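SusD superfamily protein (Bacteroides thetaiotaomicron VPI-5482, PDB 3HDX) probably binds polysaccharides at the outer membrane for carbohydrate uptake, as a homologue of the starch-binding protein SusD. Local coordinates at residues 463-466 and 472-475. Sequence-based numbering, arbitrary orientation. Where two conformers were deposited one is given.
Sequences DIIT and EQNE
Ile465 carries the contact for the short helix, laying its terminal methyl against the side chain of Gln473 in the loop that follows. Ahead of it on the helix, Ile464 turns to another surface, touching Asn74 and Trp75 with its side chain, while its carbonyl oxygen accepts a hydrogen bond from Asn468 ND2. Ile465 then points its side chain at the loop: CG1 stands anti to the carbonyl carbon (chi1 -69°) and the chain runs on extended, which carries CD1 forward. Ile465 CD1 lies 3.7 Å from Gln473 NE2. Ile465 CD1 also packs 3.8 Å from Gln473 CB. The two side chains cross at about a right angle, and no hydrogen bond joins the segments. A branched aliphatic residue suits this place, since its methyl can pack on the aliphatic base of the glutamine and beside an amide whose polar atoms are engaged by other partners.

Gln473 is buried, and its chain bends at chi2 (56°), bringing the amide back over its own backbone. There Gln473 OE1 accepts a hydrogen bond from Asn474 N at 2.8 Å, a bent one (142° at the hydrogen) with the donor well to the side of the C=O, and it also takes a bond from Val460 N; NE2 donates to Glu462 OE2. A leucine here would probably leave Asn474 N and Val460 N without their acceptor and the Glu462 carboxylate without the amide donor.

Glu472 sets its CB away from the helix, and in the conformer given its OE2 makes a salt bridge with Lys478 NZ; its carbonyl oxygen accepts from Arg149. The arrangement is a local chain reversal near the C-terminus, with its centre about 26 Å from the centre of the chain, folding the loop after helix 462-467 back against that helix. It follows helix 445-453 in sequence, and Asn474 ND2 bonds to Gly454 O, just past the end of that helix.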
ATOM      1  N   ASP A 463      22.301  11.793  -6.181  1.00 21.81           N
ATOM      2  CA  ASP A 463      21.948  12.604  -7.371  1.00 23.89           C
ATOM      3  C   ASP A 463      21.027  13.773  -6.987  1.00 23.49           C
ATOM      4  O   ASP A 463      21.221  14.903  -7.457  1.00 24.83           O
ATOM      5  CB  ASP A 463      21.267  11.766  -8.467  1.00 25.70           C
ATOM      6  CG  ASP A 463      22.202  10.696  -9.083  1.00 28.98           C
ATOM      7  OD1 ASP A 463      23.446  10.835  -8.975  1.00 30.43           O
ATOM      8  OD2 ASP A 463      21.668   9.722  -9.677  1.00 31.22           O
ATOM      9  N   ILE A 464      20.084  13.508  -6.091  1.00 20.71           N
ATOM     10  CA  ILE A 464      19.149  14.539  -5.599  1.00 19.85           C
ATOM     11  C   ILE A 464      19.912  15.620  -4.811  1.00 20.42           C
ATOM     12  O   ILE A 464      19.689  16.834  -5.017  1.00 23.46           O
ATOM     13  CB  ILE A 464      17.993  13.894  -4.728  1.00 19.85           C
ATOM     14  CG1 ILE A 464      17.062  12.968  -5.553  1.00 20.25           C
ATOM     15  CG2 ILE A 464      17.188  14.969  -4.017  1.00 19.76           C
ATOM     16  CD1 ILE A 464      16.210  13.624  -6.582  1.00 22.22           C
ATOM     17  N   ILE A 465      20.814  15.204  -3.933  1.00 20.28           N
ATOM     18  CA  ILE A 465      21.574  16.128  -3.078  1.00 21.80           C
ATOM     19  C   ILE A 465      22.524  16.990  -3.905  1.00 24.18           C
ATOM     20  O   ILE A 465      22.659  18.186  -3.644  1.00 26.02           O
ATOM     21  CB  ILE A 465      22.339  15.373  -1.991  1.00 21.28           C
ATOM     22  CG1 ILE A 465      21.313  14.793  -0.984  1.00 21.67           C
ATOM     23  CG2 ILE A 465      23.343  16.273  -1.234  1.00 22.45           C
ATOM     24  CD1 ILE A 465      21.884  13.830  -0.080  1.00 22.80           C
ATOM     25  N   THR A 466      23.176  16.373  -4.883  1.00 24.03           N
ATOM     26  CA  THR A 466      24.065  17.136  -5.791  1.00 26.29           C
ATOM     27  C   THR A 466      23.331  18.267  -6.536  1.00 26.80           C
ATOM     28  O   THR A 466      23.828  19.415  -6.580  1.00 28.77           O
ATOM     29  CB  THR A 466      24.818  16.177  -6.739  1.00 26.73           C
ATOM     30  OG1 THR A 466      25.683  15.370  -5.928  1.00 28.18           O
ATOM     31  CG2 THR A 466      25.662  16.957  -7.798  1.00 27.19           C
ATOM     32  N   GLU A 472      19.414  17.715   2.641  1.00 16.79           N
ATOM     33  CA  GLU A 472      20.397  17.068   3.523  0.50 17.77           C
ATOM     34  C   GLU A 472      20.154  15.562   3.584  1.00 17.04           C
ATOM     35  O   GLU A 472      19.019  15.094   3.605  1.00 16.45           O
ATOM     36  CB  GLU A 472      20.294  17.652   4.948  0.50 20.41           C
ATOM     37  CG  GLU A 472      21.386  17.196   5.946  0.50 22.76           C
ATOM     38  CD  GLU A 472      21.111  17.622   7.391  0.50 25.44           C
ATOM     39  OE1 GLU A 472      19.969  18.055   7.709  0.50 27.70           O
ATOM     40  OE2 GLU A 472      22.041  17.502   8.210  0.50 26.36           O
ATOM     41  N   GLN A 473      21.231  14.799   3.636  1.00 16.72           N
ATOM     42  CA  GLN A 473      21.110  13.369   3.756  1.00 15.53           C
ATOM     43  C   GLN A 473      20.586  13.017   5.145  1.00 16.59           C
ATOM     44  O   GLN A 473      20.778  13.758   6.122  1.00 17.08           O
ATOM     45  CB  GLN A 473      22.495  12.728   3.553  1.00 14.81           C
ATOM     46  CG  GLN A 473      22.553  11.205   3.602  1.00 15.39           C
ATOM     47  CD  GLN A 473      21.627  10.575   2.607  1.00 15.76           C
ATOM     48  OE1 GLN A 473      20.439  10.315   2.920  1.00 16.13           O
ATOM     49  NE2 GLN A 473      22.106  10.442   1.366  1.00 16.83           N
ATOM     50  N   ASN A 474      19.920  11.865   5.216  1.00 16.52           N
ATOM     51  CA  ASN A 474      19.525  11.267   6.501  1.00 17.81           C
ATOM     52  C   ASN A 474      20.809  10.957   7.269  1.00 18.63           C
ATOM     53  O   ASN A 474      21.669  10.232   6.760  1.00 18.06           O
ATOM     54  CB  ASN A 474      18.774   9.964   6.241  1.00 18.13           C
ATOM     55  CG  ASN A 474      18.266   9.221   7.544  1.00 20.14           C
ATOM     56  OD1 ASN A 474      18.872   9.174   8.634  1.00 21.28           O
ATOM     57  ND2 ASN A 474      17.136   8.580   7.368  1.00 19.80           N
ATOM     58  N   GLU A 475      20.882  11.447   8.503  1.00 20.47           N
ATOM     59  CA  GLU A 475      22.067  11.311   9.392  1.00 23.21           C
ATOM     60  C   GLU A 475      22.546   9.857   9.507  1.00 19.70           C
ATOM     61  O   GLU A 475      23.734   9.580   9.449  1.00 21.00           O
ATOM     62  CB  GLU A 475      21.731  11.837  10.805  1.00 27.31           C
ATOM     63  CG  GLU A 475      22.941  12.114  11.687  1.00 31.31           C
ATOM     64  CD  GLU A 475      23.838  13.235  11.139  1.00 34.15           C
ATOM     65  OE1 GLU A 475      23.324  14.207  10.528  1.00 36.86           O
ATOM     66  OE2 GLU A 475      25.068  13.141  11.304  1.00 37.02           O
TER